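Local coordinates for phosphoglycolate phosphatase (Thermoplasma acidophilum, PDB 1KYT), which catalyses the magnesium-dependent dephosphorylation of 2-phosphoglycolate to glycolate and, less efficiently, releases phosphate from inorganic pyrophosphate, acting as a homodimer, at residues 167-172 with 185-190. The protein carries 1 engineered substitution. Residues are numbered along the deposited sequence; the frame is centred on the assembly and turned at random.
Sequences LEYDEI and FQLPVR
Tyr169 lays one face of its ring over Pro188: CD of Pro188 sits 3.6 Å from the ring centroid and only 6° off the ring normal, which meets the criterion for a CH-pi contact. With CG anti to its own carbonyl carbon (chi1 -81°), the ring also brings CD1 to 3.6 Å from CG1 of Val189, an approach from an oblique direction. The phenol OH is hydrogen-bonded to OD1 of Asn159 in the same chain, and Lys162 makes a cation-pi contact with the ring, so helix 154-164 holds the tyrosine as well; Pro188 also packs on Phe156 of the second subunit. Both segments lead into neighbouring parallel strands, 172-175 and 190-193, of the Rossmann-like HAD core. Their pairing begins here, where Arg190 N donates to Ile172 O over 2.7 Å. Arg190 also grips Asp170 side-on in a salt bridge of two hydrogen bonds. OD2 lies in the guanidinium plane, 2.7 Å from NE, which comes to it on the syn side, tilted out of the carboxylate plane, whereas NH2 meets OD1 at 3.2 Å from above that plane. This unequal grip agrees with the 48° between the two planes. Bends at chi2 and chi3 turn the NE/NH2 edge to the carboxylate. His3, apparently an expression-tag remnant, bonds Asp170 OD1 through ND1 and Arg190 NH2 through its carbonyl oxygen, while a water donates to Asp170 OD2.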
loop_
_atom_site.group_PDB
_atom_site.type_symbol
_atom_site.label_atom_id
_atom_site.label_comp_id
_atom_site.label_asym_id
_atom_site.label_seq_id
_atom_site.Cartn_x
_atom_site.Cartn_y
_atom_site.Cartn_z
ATOM N N LEU A 167 3.989 -9.314 -15.463
ATOM C CA LEU A 167 2.972 -10.230 -14.985
ATOM C C LEU A 167 1.688 -9.504 -14.601
ATOM O O LEU A 167 1.653 -8.279 -14.479
ATOM C CB LEU A 167 3.489 -10.990 -13.759
ATOM C CG LEU A 167 4.738 -11.864 -13.927
ATOM C CD1 LEU A 167 5.098 -12.520 -12.592
ATOM C CD2 LEU A 167 4.478 -12.920 -14.984
ATOM N N GLU A 168 0.630 -10.284 -14.446
ATOM C CA GLU A 168 -0.651 -9.774 -13.994
ATOM C C GLU A 168 -0.544 -10.099 -12.516
ATOM O O GLU A 168 0.177 -11.027 -12.149
ATOM C CB GLU A 168 -1.796 -10.570 -14.616
ATOM C CG GLU A 168 -1.881 -10.473 -16.129
ATOM C CD GLU A 168 -2.122 -9.053 -16.607
ATOM O OE1 GLU A 168 -3.020 -8.380 -16.052
ATOM O OE2 GLU A 168 -1.419 -8.612 -17.541
ATOM N N TYR A 169 -1.219 -9.337 -11.667
ATOM C CA TYR A 169 -1.186 -9.600 -10.232
ATOM C C TYR A 169 -1.567 -11.044 -9.897
ATOM O O TYR A 169 -0.978 -11.659 -9.011
ATOM C CB TYR A 169 -2.149 -8.664 -9.494
ATOM C CG TYR A 169 -1.605 -7.282 -9.227
ATOM C CD1 TYR A 169 -0.454 -7.103 -8.464
ATOM C CD2 TYR A 169 -2.261 -6.150 -9.704
ATOM C CE1 TYR A 169 0.031 -5.817 -8.176
ATOM C CE2 TYR A 169 -1.791 -4.867 -9.428
ATOM C CZ TYR A 169 -0.647 -4.709 -8.661
ATOM O OH TYR A 169 -0.195 -3.441 -8.374
ATOM N N ASP A 170 -2.556 -11.584 -10.600
ATOM C CA ASP A 170 -2.986 -12.940 -10.309
ATOM C C ASP A 170 -2.021 -14.026 -10.751
ATOM O O ASP A 170 -2.309 -15.204 -10.590
ATOM C CB ASP A 170 -4.368 -13.227 -10.885
ATOM C CG ASP A 170 -5.034 -14.402 -10.195
ATOM O OD1 ASP A 170 -5.772 -15.156 -10.858
ATOM O OD2 ASP A 170 -4.817 -14.569 -8.972
ATOM N N GLU A 171 -0.880 -13.632 -11.323
ATOM C CA GLU A 171 0.137 -14.600 -11.713
ATOM C C GLU A 171 1.195 -14.600 -10.612
ATOM O O GLU A 171 2.178 -15.331 -10.673
ATOM C CB GLU A 171 0.779 -14.207 -13.044
ATOM C CG GLU A 171 -0.178 -14.270 -14.220
ATOM C CD GLU A 171 0.472 -13.862 -15.519
ATOM O OE1 GLU A 171 0.890 -12.693 -15.648
ATOM O OE2 GLU A 171 0.571 -14.720 -16.416
ATOM N N ILE A 172 0.973 -13.766 -9.602
ATOM C CA ILE A 172 1.907 -13.631 -8.494
ATOM C C ILE A 172 1.309 -14.173 -7.213
ATOM O O ILE A 172 0.150 -13.901 -6.892
ATOM C CB ILE A 172 2.289 -12.153 -8.240
ATOM C CG1 ILE A 172 3.099 -11.605 -9.416
ATOM C CG2 ILE A 172 3.075 -12.020 -6.906
ATOM C CD1 ILE A 172 3.313 -10.116 -9.325
ATOM N N PHE A 185 0.075 -8.123 0.952
ATOM C CA PHE A 185 -1.135 -8.953 0.931
ATOM C C PHE A 185 -2.359 -8.145 0.490
ATOM O O PHE A 185 -3.347 -8.702 0.014
ATOM C CB PHE A 185 -1.400 -9.587 2.304
ATOM C CG PHE A 185 -0.762 -10.934 2.475
ATOM C CD1 PHE A 185 0.629 -11.064 2.538
ATOM C CD2 PHE A 185 -1.546 -12.080 2.512
ATOM C CE1 PHE A 185 1.226 -12.314 2.630
ATOM C CE2 PHE A 185 -0.954 -13.339 2.605
ATOM C CZ PHE A 185 0.434 -13.455 2.661
ATOM N N GLN A 186 -2.306 -6.832 0.645
ATOM C CA GLN A 186 -3.446 -6.034 0.240
ATOM C C GLN A 186 -3.459 -5.787 -1.267
ATOM O O GLN A 186 -4.384 -5.169 -1.787
ATOM C CB GLN A 186 -3.509 -4.722 1.040
ATOM C CG GLN A 186 -2.262 -3.847 1.022
ATOM C CD GLN A 186 -2.212 -2.876 -0.158
ATOM O OE1 GLN A 186 -3.127 -2.073 -0.360
ATOM N NE2 GLN A 186 -1.129 -2.936 -0.927
ATOM N N LEU A 187 -2.436 -6.274 -1.970
ATOM C CA LEU A 187 -2.383 -6.146 -3.427
ATOM C C LEU A 187 -3.281 -7.230 -4.023
ATOM O O LEU A 187 -3.622 -8.193 -3.345
ATOM C CB LEU A 187 -0.953 -6.320 -3.950
ATOM C CG LEU A 187 0.079 -5.280 -3.521
ATOM C CD1 LEU A 187 1.458 -5.716 -3.986
ATOM C CD2 LEU A 187 -0.282 -3.923 -4.104
ATOM N N PRO A 188 -3.653 -7.106 -5.312
ATOM C CA PRO A 188 -4.524 -8.082 -5.977
ATOM C C PRO A 188 -3.841 -9.383 -6.369
ATOM O O PRO A 188 -4.255 -10.053 -7.317
ATOM C CB PRO A 188 -5.040 -7.316 -7.206
ATOM C CG PRO A 188 -4.717 -5.873 -6.907
ATOM C CD PRO A 188 -3.413 -5.965 -6.198
ATOM N N VAL A 189 -2.807 -9.746 -5.620
ATOM C CA VAL A 189 -2.051 -10.956 -5.883
ATOM C C VAL A 189 -2.693 -12.172 -5.229
ATOM O O VAL A 189 -3.683 -12.046 -4.502
ATOM C CB VAL A 189 -0.635 -10.817 -5.330
ATOM C CG1 VAL A 189 0.095 -9.700 -6.041
ATOM C CG2 VAL A 189 -0.711 -10.511 -3.819
ATOM N N ARG A 190 -2.130 -13.348 -5.495
ATOM C CA ARG A 190 -2.613 -14.575 -4.876
ATOM C C ARG A 190 -1.888 -14.603 -3.528
ATOM O O ARG A 190 -0.744 -14.156 -3.424
ATOM C CB ARG A 190 -2.236 -15.804 -5.699
ATOM C CG ARG A 190 -3.103 -17.017 -5.395
ATOM C CD ARG A 190 -4.515 -16.830 -5.947
ATOM N NE ARG A 190 -4.521 -16.745 -7.408
ATOM C CZ ARG A 190 -4.324 -17.782 -8.217
ATOM N NH1 ARG A 190 -4.113 -18.984 -7.712
ATOM N NH2 ARG A 190 -4.315 -17.615 -9.532
HETATM O O HOH W 1 -5.195 -12.400 -7.054
#